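Local coordinates for protein ferredoxin NADP reductase (Plasmodium falciparum, PDB 3JQQ) that transfers electrons between ferredoxin and NADP(H) through a bound FAD and may serve the last step of isoprenoid precursor synthesis in the apicoplast, at residues Y218-I223 with Y244-K249; N25-N30 with S222-N227; F173-T178 with I211-G216. The protein carries 1 engineered substitution. All blocks are in the same frame, centred on the assembly; numbering follows the deposited sequence.

Contact 1 (Y218-I223 with Y244-K249). With A2P (adenosine-2'-5'-diphosphate), chain J.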
loop_
_atom_site.group_PDB
_atom_site.type_symbol
_atom_site.label_atom_id
_atom_site.label_comp_id
_atom_site.label_asym_id
_atom_site.label_seq_id
_atom_site.Cartn_x
_atom_site.Cartn_y
_atom_site.Cartn_z
ATOM N N TYR B 218 -12.884 6.124 -5.351
ATOM C CA TYR B 218 -12.544 7.224 -6.256
ATOM C C TYR B 218 -13.775 7.983 -6.766
ATOM O O TYR B 218 -13.842 9.208 -6.667
ATOM C CB TYR B 218 -11.704 6.726 -7.434
ATOM C CG TYR B 218 -11.327 7.821 -8.408
ATOM C CD1 TYR B 218 -10.355 8.760 -8.083
ATOM C CD2 TYR B 218 -11.946 7.923 -9.639
ATOM C CE1 TYR B 218 -10.010 9.769 -8.964
ATOM C CE2 TYR B 218 -11.607 8.928 -10.530
ATOM C CZ TYR B 218 -10.639 9.847 -10.190
ATOM O OH TYR B 218 -10.293 10.850 -11.065
ATOM N N ASN B 219 -14.733 7.246 -7.322
ATOM C CA ASN B 219 -15.986 7.818 -7.802
ATOM C C ASN B 219 -17.106 6.779 -7.745
ATOM O O ASN B 219 -16.895 5.662 -7.272
ATOM C CB ASN B 219 -15.823 8.370 -9.223
ATOM C CG ASN B 219 -15.408 7.304 -10.219
ATOM O OD1 ASN B 219 -15.461 6.113 -9.924
ATOM N ND2 ASN B 219 -14.992 7.728 -11.406
ATOM N N GLU B 220 -18.294 7.144 -8.222
ATOM C CA GLU B 220 -19.446 6.239 -8.196
ATOM C C GLU B 220 -19.181 4.907 -8.905
ATOM O O GLU B 220 -19.623 3.852 -8.448
ATOM C CB GLU B 220 -20.678 6.909 -8.813
ATOM C CG GLU B 220 -21.154 8.168 -8.097
ATOM C CD GLU B 220 -20.447 9.427 -8.574
ATOM O OE1 GLU B 220 -19.349 9.311 -9.165
ATOM O OE2 GLU B 220 -20.991 10.533 -8.355
ATOM N N ASP B 221 -18.473 4.961 -10.028
ATOM C CA ASP B 221 -18.205 3.760 -10.812
ATOM C C ASP B 221 -17.159 2.864 -10.155
ATOM O O ASP B 221 -16.886 1.764 -10.634
ATOM C CB ASP B 221 -17.770 4.125 -12.233
ATOM C CG ASP B 221 -18.939 4.511 -13.125
ATOM O OD1 ASP B 221 -20.029 4.819 -12.592
ATOM O OD2 ASP B 221 -18.765 4.509 -14.362
ATOM N N SER B 222 -16.581 3.337 -9.054
ATOM C CA SER B 222 -15.545 2.584 -8.355
ATOM C C SER B 222 -16.079 1.860 -7.122
ATOM O O SER B 222 -15.346 1.129 -6.465
ATOM C CB SER B 222 -14.377 3.497 -7.973
ATOM O OG SER B 222 -13.758 4.040 -9.129
ATOM N N ILE B 223 -17.358 2.064 -6.814
ATOM C CA ILE B 223 -17.984 1.357 -5.704
ATOM C C ILE B 223 -18.024 -0.137 -5.996
ATOM O O ILE B 223 -18.638 -0.576 -6.972
ATOM C CB ILE B 223 -19.417 1.853 -5.435
ATOM C CG1 ILE B 223 -19.419 3.354 -5.148
ATOM C CG2 ILE B 223 -20.039 1.086 -4.277
ATOM C CD1 ILE B 223 -20.801 3.959 -5.125
ATOM N N TYR B 244 -20.963 7.572 1.189
ATOM C CA TYR B 244 -19.888 7.435 0.208
ATOM C C TYR B 244 -18.987 8.665 0.186
ATOM O O TYR B 244 -19.468 9.796 0.123
ATOM C CB TYR B 244 -20.459 7.215 -1.196
ATOM C CG TYR B 244 -21.189 5.909 -1.390
ATOM C CD1 TYR B 244 -22.558 5.886 -1.628
ATOM C CD2 TYR B 244 -20.511 4.699 -1.347
ATOM C CE1 TYR B 244 -23.231 4.694 -1.814
ATOM C CE2 TYR B 244 -21.174 3.503 -1.528
ATOM C CZ TYR B 244 -22.535 3.505 -1.764
ATOM O OH TYR B 244 -23.198 2.314 -1.945
ATOM N N VAL B 245 -17.678 8.439 0.221
ATOM C CA VAL B 245 -16.715 9.530 0.142
ATOM C C VAL B 245 -15.845 9.360 -1.098
ATOM O O VAL B 245 -14.971 8.493 -1.137
ATOM C CB VAL B 245 -15.815 9.580 1.387
ATOM C CG1 VAL B 245 -14.979 10.851 1.383
ATOM C CG2 VAL B 245 -16.653 9.488 2.652
ATOM N N PHE B 246 -16.089 10.190 -2.108
ATOM C CA PHE B 246 -15.393 10.059 -3.381
ATOM C C PHE B 246 -14.143 10.937 -3.440
ATOM O O PHE B 246 -14.208 12.145 -3.213
ATOM C CB PHE B 246 -16.337 10.378 -4.546
ATOM C CG PHE B 246 -17.593 9.544 -4.562
ATOM C CD1 PHE B 246 -17.525 8.160 -4.609
ATOM C CD2 PHE B 246 -18.842 10.146 -4.543
ATOM C CE1 PHE B 246 -18.678 7.394 -4.624
ATOM C CE2 PHE B 246 -19.997 9.384 -4.559
ATOM C CZ PHE B 246 -19.915 8.008 -4.600
ATOM N N SER B 247 -13.004 10.329 -3.753
ATOM C CA SER B 247 -11.745 11.067 -3.761
ATOM C C SER B 247 -11.565 11.956 -4.993
ATOM O O SER B 247 -10.736 12.865 -4.977
ATOM C CB SER B 247 -10.543 10.129 -3.572
ATOM O OG SER B 247 -10.489 9.129 -4.574
ATOM N N TYR B 248 -12.336 11.713 -6.051
ATOM C CA TYR B 248 -12.225 12.541 -7.255
ATOM C C TYR B 248 -12.649 13.982 -6.965
ATOM O O TYR B 248 -12.076 14.924 -7.505
ATOM C CB TYR B 248 -13.028 11.959 -8.427
ATOM C CG TYR B 248 -14.439 12.482 -8.530
ATOM C CD1 TYR B 248 -14.723 13.628 -9.263
ATOM C CD2 TYR B 248 -15.490 11.829 -7.902
ATOM C CE1 TYR B 248 -16.014 14.109 -9.364
ATOM C CE2 TYR B 248 -16.783 12.302 -7.997
ATOM C CZ TYR B 248 -17.040 13.441 -8.729
ATOM O OH TYR B 248 -18.330 13.911 -8.822
ATOM N N LYS B 249 -13.653 14.143 -6.107
ATOM C CA LYS B 249 -14.087 15.467 -5.672
ATOM C C LYS B 249 -12.960 16.202 -4.952
ATOM O O LYS B 249 -12.093 16.799 -5.588
ATOM C CB LYS B 249 -15.303 15.360 -4.751
ATOM C CG LYS B 249 -16.617 15.140 -5.482
ATOM C CD LYS B 249 -17.732 14.789 -4.513
ATOM C CE LYS B 249 -19.033 14.518 -5.253
ATOM N NZ LYS B 249 -20.048 13.865 -4.378
HETATM P P1 A2P J . -7.111 8.427 -4.025
HETATM O O1P A2P J . -6.600 9.741 -3.489
HETATM O O2P A2P J . -6.069 7.335 -4.068
HETATM O O3P A2P J . -7.942 8.553 -5.280
HETATM P P2 A2P J . -7.440 2.177 -3.611
HETATM O O4P A2P J . -7.952 1.015 -2.794
HETATM O O5P A2P J . -5.944 2.386 -3.536
HETATM O O6P A2P J . -8.020 2.252 -5.002
HETATM O "O5'" A2P J . -8.046 3.469 -2.866
HETATM C "C5'" A2P J . -9.368 3.432 -2.333
HETATM C "C4'" A2P J . -9.786 4.837 -1.921
HETATM O "O4'" A2P J . -9.071 5.231 -0.744
HETATM C "C3'" A2P J . -9.451 5.857 -3.000
HETATM O "O3'" A2P J . -10.544 6.773 -3.110
HETATM C "C2'" A2P J . -8.237 6.591 -2.470
HETATM O "O2'" A2P J . -8.176 7.942 -2.919
HETATM C "C1'" A2P J . -8.545 6.539 -0.984
HETATM N N9 A2P J . -7.373 6.916 -0.154
HETATM C C8 A2P J . -6.119 7.145 -0.591
HETATM N N7 A2P J . -5.302 7.494 0.436
HETATM C C5 A2P J . -6.048 7.499 1.559
HETATM C C6 A2P J . -5.823 7.778 2.998
HETATM N N6 A2P J . -4.601 8.131 3.460
HETATM N N1 A2P J . -6.877 7.668 3.838
HETATM C C2 A2P J . -8.099 7.316 3.400
HETATM N N3 A2P J . -8.373 7.050 2.112
HETATM C C4 A2P J . -7.410 7.124 1.163
#
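The ring of Tyr218 carries Tyr248 CB over one of its faces, a CH-pi contact with CB 3.8 Å from the centroid of the Tyr218 ring. A chi1 of 180° sets the Tyr218 ring beside its own carbonyl carbon, where CZ meets Tyr248 CB, and the two tyrosine side chains cross at about a right angle. Tyr248 N donates to Tyr218 O at 3.0 Å. The same oxygen lies at the edge of the Tyr248 ring. Ser247 faces the 2'-phospho-AMP: its OG accepts a hydrogen bond from the ligand's O3' at 2.8 Å, and it also lies 2.7 Å from phosphate oxygen O3P, which sits at the edge of the Tyr218 ring. Further along, the Glu220 carboxylate is stacked over one face of the Phe246 ring, offset toward its rim, with the planes 29° apart. Ile223 CD1 lies over the face of Tyr244, 3.8 Å from the centroid of that ring, and touches the edge of Phe246. At the 3-10 turn 220-222, Ser222 OG donates to OD1 of the preceding Asn219 at 2.8 Å, from above the carbonyl plane of that amide. The contact thus joins the loop leaving strand 211-217 to the C-terminal end of strand 240-246, with Ile223 and Tyr244 both packed against Leu229 of helix 226-235.

Contact 2 (N25-N30 with S222-N227)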
loop_
_atom_site.group_PDB
_atom_site.type_symbol
_atom_site.label_atom_id
_atom_site.label_comp_id
_atom_site.label_asym_id
_atom_site.label_seq_id
_atom_site.Cartn_x
_atom_site.Cartn_y
_atom_site.Cartn_z
ATOM N N ASN B 25 -16.043 -8.208 -13.940
ATOM C CA ASN B 25 -15.564 -6.846 -13.752
ATOM C C ASN B 25 -16.478 -6.132 -12.759
ATOM O O ASN B 25 -17.665 -5.941 -13.027
ATOM C CB ASN B 25 -15.524 -6.109 -15.092
ATOM C CG ASN B 25 -14.850 -4.754 -14.999
ATOM O OD1 ASN B 25 -14.409 -4.333 -13.928
ATOM N ND2 ASN B 25 -14.769 -4.062 -16.129
ATOM N N LEU B 26 -15.919 -5.758 -11.611
ATOM C CA LEU B 26 -16.696 -5.198 -10.498
ATOM C C LEU B 26 -16.942 -3.698 -10.593
ATOM O O LEU B 26 -17.845 -3.172 -9.938
ATOM C CB LEU B 26 -16.017 -5.503 -9.160
ATOM C CG LEU B 26 -16.524 -6.706 -8.369
ATOM C CD1 LEU B 26 -15.813 -6.793 -7.024
ATOM C CD2 LEU B 26 -18.034 -6.620 -8.176
ATOM N N VAL B 27 -16.134 -3.006 -11.385
ATOM C CA VAL B 27 -16.303 -1.569 -11.546
ATOM C C VAL B 27 -16.991 -1.226 -12.860
ATOM O O VAL B 27 -17.160 -2.078 -13.734
ATOM C CB VAL B 27 -14.963 -0.811 -11.457
ATOM C CG1 VAL B 27 -14.398 -0.891 -10.045
ATOM C CG2 VAL B 27 -13.975 -1.357 -12.476
ATOM N N ARG B 28 -17.379 0.035 -12.987
ATOM C CA ARG B 28 -18.061 0.512 -14.173
ATOM C C ARG B 28 -17.156 1.495 -14.919
ATOM O O ARG B 28 -16.193 2.004 -14.348
ATOM C CB ARG B 28 -19.419 1.102 -13.781
ATOM C CG ARG B 28 -20.356 0.026 -13.219
ATOM C CD ARG B 28 -21.442 0.567 -12.303
ATOM N NE ARG B 28 -20.906 1.150 -11.075
ATOM C CZ ARG B 28 -20.355 0.453 -10.084
ATOM N NH1 ARG B 28 -20.251 -0.868 -10.169
ATOM N NH2 ARG B 28 -19.899 1.081 -9.011
ATOM N N PRO B 29 -17.454 1.744 -16.204
ATOM C CA PRO B 29 -16.546 2.397 -17.156
ATOM C C PRO B 29 -15.804 3.644 -16.665
ATOM O O PRO B 29 -14.633 3.823 -17.003
ATOM C CB PRO B 29 -17.469 2.750 -18.324
ATOM C CG PRO B 29 -18.504 1.684 -18.296
ATOM C CD PRO B 29 -18.736 1.381 -16.835
ATOM N N ASN B 30 -16.465 4.503 -15.896
ATOM C CA ASN B 30 -15.822 5.732 -15.433
ATOM C C ASN B 30 -14.773 5.507 -14.339
ATOM O O ASN B 30 -14.153 6.458 -13.864
ATOM C CB ASN B 30 -16.863 6.761 -14.977
ATOM C CG ASN B 30 -17.624 7.377 -16.140
ATOM O OD1 ASN B 30 -18.782 7.776 -15.996
ATOM N ND2 ASN B 30 -16.978 7.453 -17.300
ATOM N N SER B 222 -16.581 3.337 -9.054
ATOM C CA SER B 222 -15.545 2.584 -8.355
ATOM C C SER B 222 -16.079 1.860 -7.122
ATOM O O SER B 222 -15.346 1.129 -6.465
ATOM C CB SER B 222 -14.377 3.497 -7.973
ATOM O OG SER B 222 -13.758 4.040 -9.129
ATOM N N ILE B 223 -17.358 2.064 -6.814
ATOM C CA ILE B 223 -17.984 1.357 -5.704
ATOM C C ILE B 223 -18.024 -0.137 -5.996
ATOM O O ILE B 223 -18.638 -0.576 -6.972
ATOM C CB ILE B 223 -19.417 1.853 -5.435
ATOM C CG1 ILE B 223 -19.419 3.354 -5.148
ATOM C CG2 ILE B 223 -20.039 1.086 -4.277
ATOM C CD1 ILE B 223 -20.801 3.959 -5.125
ATOM N N LEU B 224 -17.359 -0.913 -5.163
ATOM C CA LEU B 224 -17.362 -2.356 -5.308
ATOM C C LEU B 224 -18.625 -2.933 -4.676
ATOM O O LEU B 224 -19.033 -2.511 -3.595
ATOM C CB LEU B 224 -16.103 -2.949 -4.675
ATOM C CG LEU B 224 -14.819 -2.318 -5.228
ATOM C CD1 LEU B 224 -13.580 -2.894 -4.562
ATOM C CD2 LEU B 224 -14.750 -2.485 -6.739
ATOM N N TYR B 225 -19.245 -3.885 -5.359
ATOM C CA TYR B 225 -20.468 -4.527 -4.872
ATOM C C TYR B 225 -21.623 -3.530 -4.711
ATOM O O TYR B 225 -22.401 -3.603 -3.761
ATOM C CB TYR B 225 -20.203 -5.301 -3.582
ATOM C CG TYR B 225 -19.243 -6.460 -3.769
ATOM C CD1 TYR B 225 -19.617 -7.589 -4.480
ATOM C CD2 TYR B 225 -17.959 -6.423 -3.235
ATOM C CE1 TYR B 225 -18.743 -8.647 -4.661
ATOM C CE2 TYR B 225 -17.080 -7.478 -3.412
ATOM C CZ TYR B 225 -17.479 -8.587 -4.129
ATOM O OH TYR B 225 -16.612 -9.638 -4.313
ATOM N N LEU B 226 -21.721 -2.613 -5.668
ATOM C CA LEU B 226 -22.779 -1.605 -5.718
ATOM C C LEU B 226 -24.168 -2.237 -5.834
ATOM O O LEU B 226 -25.144 -1.712 -5.293
ATOM C CB LEU B 226 -22.524 -0.659 -6.897
ATOM C CG LEU B 226 -23.093 0.767 -6.895
ATOM C CD1 LEU B 226 -24.278 0.906 -7.839
ATOM C CD2 LEU B 226 -23.443 1.242 -5.481
ATOM N N ASN B 227 -24.254 -3.360 -6.544
ATOM C CA ASN B 227 -25.515 -4.087 -6.691
ATOM C C ASN B 227 -26.078 -4.499 -5.340
ATOM O O ASN B 227 -27.219 -4.183 -4.999
ATOM C CB ASN B 227 -25.324 -5.344 -7.545
ATOM C CG ASN B 227 -25.104 -5.031 -9.007
ATOM O OD1 ASN B 227 -25.289 -3.899 -9.448
ATOM N ND2 ASN B 227 -24.712 -6.041 -9.772
HETATM O O HOH W 1 -19.622 -3.674 -8.112
#
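The interface between the FAD-binding and NADP-binding parts of the reductase is bridged here, where the loop after strand 16-25 meets the turn leading into helix 226-235, and the guanidinium of Arg28 reaches across to the backbone. Arg28 NH2 donates to Ile223 O at 2.9 Å in a nearly straight bond, with an N-H...O angle of 174°. The acceptor lies in the guanidinium plane and the donor on a lone pair of the carbonyl. Arg28 NH2 also bonds Glu220 O, and these two backbone oxygens together fix the rotation of the guanidinium, while CB of Leu226 rests over one of its faces. A bend at chi3 (-65°) turns the end of the arginine toward the turn.

In ferredoxin-NADP reductases a flavin-binding beta-barrel domain is joined to a Rossmann-like nucleotide domain, and in this enzyme Leu26 and Val27 of the former pack against Leu224 and Tyr225 of the latter. Leu26 CD1 sits over the face of the Tyr225 ring, 4.1 Å from the centroid of that ring. The hydroxyl of this tyrosine is hydrogen-bonded to Ser106 and His37. Val27 CG1 lies alongside Leu224 CD2 at 3.7 Å, the two side chains pointing the same way. A water joins the backbones as well: it donates to Leu26 O at 2.6 Å, weakly to Ile223 O, and accepts a weak bond from the N of Tyr225, the N-cap residue of helix 226-235.

Contact 3 (F173-T178 with I211-G216). With A2P (adenosine-2'-5'-diphosphate), chain J.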
loop_
_atom_site.group_PDB
_atom_site.type_symbol
_atom_site.label_atom_id
_atom_site.label_comp_id
_atom_site.label_asym_id
_atom_site.label_seq_id
_atom_site.Cartn_x
_atom_site.Cartn_y
_atom_site.Cartn_z
ATOM N N PHE B 173 -23.690 -1.878 14.147
ATOM C CA PHE B 173 -22.337 -1.810 13.593
ATOM C C PHE B 173 -22.015 -0.469 12.943
ATOM O O PHE B 173 -22.902 0.232 12.451
ATOM C CB PHE B 173 -22.128 -2.902 12.541
ATOM C CG PHE B 173 -22.301 -4.304 13.060
ATOM C CD1 PHE B 173 -23.479 -4.998 12.843
ATOM C CD2 PHE B 173 -21.274 -4.937 13.741
ATOM C CE1 PHE B 173 -23.638 -6.291 13.305
ATOM C CE2 PHE B 173 -21.428 -6.233 14.201
ATOM C CZ PHE B 173 -22.610 -6.909 13.990
ATOM N N ILE B 174 -20.730 -0.131 12.950
ATOM C CA ILE B 174 -20.185 0.899 12.079
ATOM C C ILE B 174 -19.072 0.255 11.259
ATOM O O ILE B 174 -18.057 -0.170 11.809
ATOM C CB ILE B 174 -19.604 2.080 12.868
ATOM C CG1 ILE B 174 -20.712 2.825 13.616
ATOM C CG2 ILE B 174 -18.850 3.030 11.945
ATOM C CD1 ILE B 174 -20.195 3.855 14.604
ATOM N N PHE B 175 -19.272 0.157 9.948
ATOM C CA PHE B 175 -18.245 -0.380 9.063
ATOM C C PHE B 175 -17.563 0.759 8.313
ATOM O O PHE B 175 -18.228 1.597 7.708
ATOM C CB PHE B 175 -18.835 -1.365 8.048
ATOM C CG PHE B 175 -19.547 -2.539 8.667
ATOM C CD1 PHE B 175 -20.711 -3.031 8.096
ATOM C CD2 PHE B 175 -19.057 -3.154 9.806
ATOM C CE1 PHE B 175 -21.372 -4.113 8.648
ATOM C CE2 PHE B 175 -19.716 -4.236 10.365
ATOM C CZ PHE B 175 -20.875 -4.716 9.785
ATOM N N ILE B 176 -16.235 0.785 8.351
ATOM C CA ILE B 176 -15.473 1.801 7.631
ATOM C C ILE B 176 -14.557 1.132 6.607
ATOM O O ILE B 176 -13.797 0.228 6.945
ATOM C CB ILE B 176 -14.663 2.684 8.604
ATOM C CG1 ILE B 176 -15.614 3.456 9.525
ATOM C CG2 ILE B 176 -13.766 3.641 7.839
ATOM C CD1 ILE B 176 -14.928 4.125 10.699
ATOM N N ALA B 177 -14.642 1.567 5.353
ATOM C CA ALA B 177 -13.916 0.895 4.277
ATOM C C ALA B 177 -13.327 1.833 3.224
ATOM O O ALA B 177 -13.795 2.956 3.035
ATOM C CB ALA B 177 -14.815 -0.144 3.605
ATOM N N THR B 178 -12.286 1.349 2.552
ATOM C CA THR B 178 -11.772 1.972 1.342
ATOM C C THR B 178 -11.500 0.885 0.308
ATOM O O THR B 178 -11.009 -0.191 0.644
ATOM C CB THR B 178 -10.465 2.763 1.591
ATOM O OG1 THR B 178 -9.440 1.872 2.054
ATOM C CG2 THR B 178 -10.688 3.861 2.621
ATOM N N ILE B 211 -26.855 -0.598 10.958
ATOM C CA ILE B 211 -25.507 -0.593 10.389
ATOM C C ILE B 211 -25.223 0.717 9.663
ATOM O O ILE B 211 -25.999 1.148 8.811
ATOM C CB ILE B 211 -25.316 -1.770 9.413
ATOM C CG1 ILE B 211 -25.536 -3.104 10.142
ATOM C CG2 ILE B 211 -23.935 -1.716 8.771
ATOM C CD1 ILE B 211 -25.714 -4.285 9.211
ATOM N N THR B 212 -24.109 1.352 10.013
ATOM C CA THR B 212 -23.690 2.577 9.349
ATOM C C THR B 212 -22.394 2.330 8.592
ATOM O O THR B 212 -21.394 1.911 9.174
ATOM C CB THR B 212 -23.476 3.726 10.350
ATOM O OG1 THR B 212 -24.587 3.791 11.252
ATOM C CG2 THR B 212 -23.341 5.052 9.615
ATOM N N ILE B 213 -22.417 2.591 7.292
ATOM C CA ILE B 213 -21.273 2.300 6.446
ATOM C C ILE B 213 -20.629 3.567 5.905
ATOM O O ILE B 213 -21.298 4.419 5.321
ATOM C CB ILE B 213 -21.666 1.381 5.277
ATOM C CG1 ILE B 213 -22.430 0.165 5.803
ATOM C CG2 ILE B 213 -20.433 0.954 4.495
ATOM C CD1 ILE B 213 -22.528 -0.971 4.816
ATOM N N TYR B 214 -19.324 3.687 6.120
ATOM C CA TYR B 214 -18.544 4.782 5.566
ATOM C C TYR B 214 -17.566 4.194 4.561
ATOM O O TYR B 214 -16.667 3.436 4.928
ATOM C CB TYR B 214 -17.794 5.524 6.671
ATOM C CG TYR B 214 -18.690 6.128 7.730
ATOM C CD1 TYR B 214 -18.849 5.515 8.966
ATOM C CD2 TYR B 214 -19.374 7.313 7.494
ATOM C CE1 TYR B 214 -19.664 6.067 9.938
ATOM C CE2 TYR B 214 -20.191 7.871 8.459
ATOM C CZ TYR B 214 -20.332 7.244 9.678
ATOM O OH TYR B 214 -21.144 7.799 10.640
ATOM N N TYR B 215 -17.745 4.537 3.292
ATOM C CA TYR B 215 -17.033 3.856 2.223
ATOM C C TYR B 215 -16.364 4.853 1.288
ATOM O O TYR B 215 -17.032 5.636 0.612
ATOM C CB TYR B 215 -18.005 2.942 1.467
ATOM C CG TYR B 215 -17.386 2.032 0.427
ATOM C CD1 TYR B 215 -16.052 1.656 0.499
ATOM C CD2 TYR B 215 -18.156 1.521 -0.614
ATOM C CE1 TYR B 215 -15.497 0.818 -0.449
ATOM C CE2 TYR B 215 -17.610 0.683 -1.566
ATOM C CZ TYR B 215 -16.279 0.335 -1.478
ATOM O OH TYR B 215 -15.733 -0.505 -2.425
ATOM N N GLY B 216 -15.037 4.821 1.270
ATOM C CA GLY B 216 -14.253 5.717 0.431
ATOM C C GLY B 216 -13.770 5.038 -0.833
ATOM O O GLY B 216 -13.106 4.001 -0.785
HETATM P P1 A2P J . -7.111 8.427 -4.025
HETATM O O1P A2P J . -6.600 9.741 -3.489
HETATM O O2P A2P J . -6.069 7.335 -4.068
HETATM O O3P A2P J . -7.942 8.553 -5.280
HETATM P P2 A2P J . -7.440 2.177 -3.611
HETATM O O4P A2P J . -7.952 1.015 -2.794
HETATM O O5P A2P J . -5.944 2.386 -3.536
HETATM O O6P A2P J . -8.020 2.252 -5.002
HETATM O "O5'" A2P J . -8.046 3.469 -2.866
HETATM C "C5'" A2P J . -9.368 3.432 -2.333
HETATM C "C4'" A2P J . -9.786 4.837 -1.921
HETATM O "O4'" A2P J . -9.071 5.231 -0.744
HETATM C "C3'" A2P J . -9.451 5.857 -3.000
HETATM O "O3'" A2P J . -10.544 6.773 -3.110
HETATM C "C2'" A2P J . -8.237 6.591 -2.470
HETATM O "O2'" A2P J . -8.176 7.942 -2.919
HETATM C "C1'" A2P J . -8.545 6.539 -0.984
HETATM N N9 A2P J . -7.373 6.916 -0.154
HETATM C C8 A2P J . -6.119 7.145 -0.591
HETATM N N7 A2P J . -5.302 7.494 0.436
HETATM C C5 A2P J . -6.048 7.499 1.559
HETATM C C6 A2P J . -5.823 7.778 2.998
HETATM N N6 A2P J . -4.601 8.131 3.460
HETATM N N1 A2P J . -6.877 7.668 3.838
HETATM C C2 A2P J . -8.099 7.316 3.400
HETATM N N3 A2P J . -8.373 7.050 2.112
HETATM C C4 A2P J . -7.410 7.124 1.163
HETATM O O HOH W 2 -25.172 2.001 12.982
#
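Strands 173-178 and 211-216 run parallel, 8° apart and 4.6 Å between axes, in unbroken register from Phe173 beside Ile211 to Thr178 beside Gly216. They are the central and next strand of the five-stranded parallel sheet of the Rossmann-like NADP-binding domain, joined by a beta-alpha-beta crossover through helix 183-192. Five backbone hydrogen bonds link them, alternating in direction, from Thr212 N to Phe173 O at 2.9 Å through to Gly216 N to Ala177 O at 2.9 Å.

On the sheet face toward helix 183-192, Ile211 CG2 presses against CD1 and CE1 of the Phe175 ring, 3.5 Å from CE1. The Ile211 chi1 of -60° sends CG2 to the carbonyl side, toward Phe175, and CG1 beside Phe173, where it meets CD1 at the ring edge. The other face carries Ile174, Ile176 and Tyr214 among others. Ile174 CG2 comes to the edge of the Tyr214 ring in its plane, 3.7 Å from CE1, and Ile176 CG1 touches CD1 of the same ring; Val259 and Ile263 of helix 259-265 pack against Ile176 and Tyr214. At the C-terminal ends the strands meet the 2'-phospho-AMP, with Thr178 CB 3.7 Å from the ribose oxygen O4' and Gly216 O 3.6 Å from C4' of the same ribose.

Contact 3 pairs two strands of the sheet that contact 1 borders: Val245 N bonds to Tyr215 O at 2.9 Å, carrying the sheet outward to strand 240-246. Both touch the same 2'-phospho-AMP, contact 3 at the ribose and contact 1 at the ribose 3'-hydroxyl and 2'-phosphate, although their centres lie about 14 Å apart. Contact 2 shares Ser222 and Ile223 with contact 1, and their centres are about 10 Å apart. Asp221 OD2 probably bonds Asn30 N at 2.8 Å, tying the nucleotide-site loop to the FAD-binding part. Between contacts 2 and 3, Tyr215 OH probably bonds Leu224 N at 3.2 Å. The side chain of Leu224 is about 7 Å from FAD, nearest atom to nearest atom.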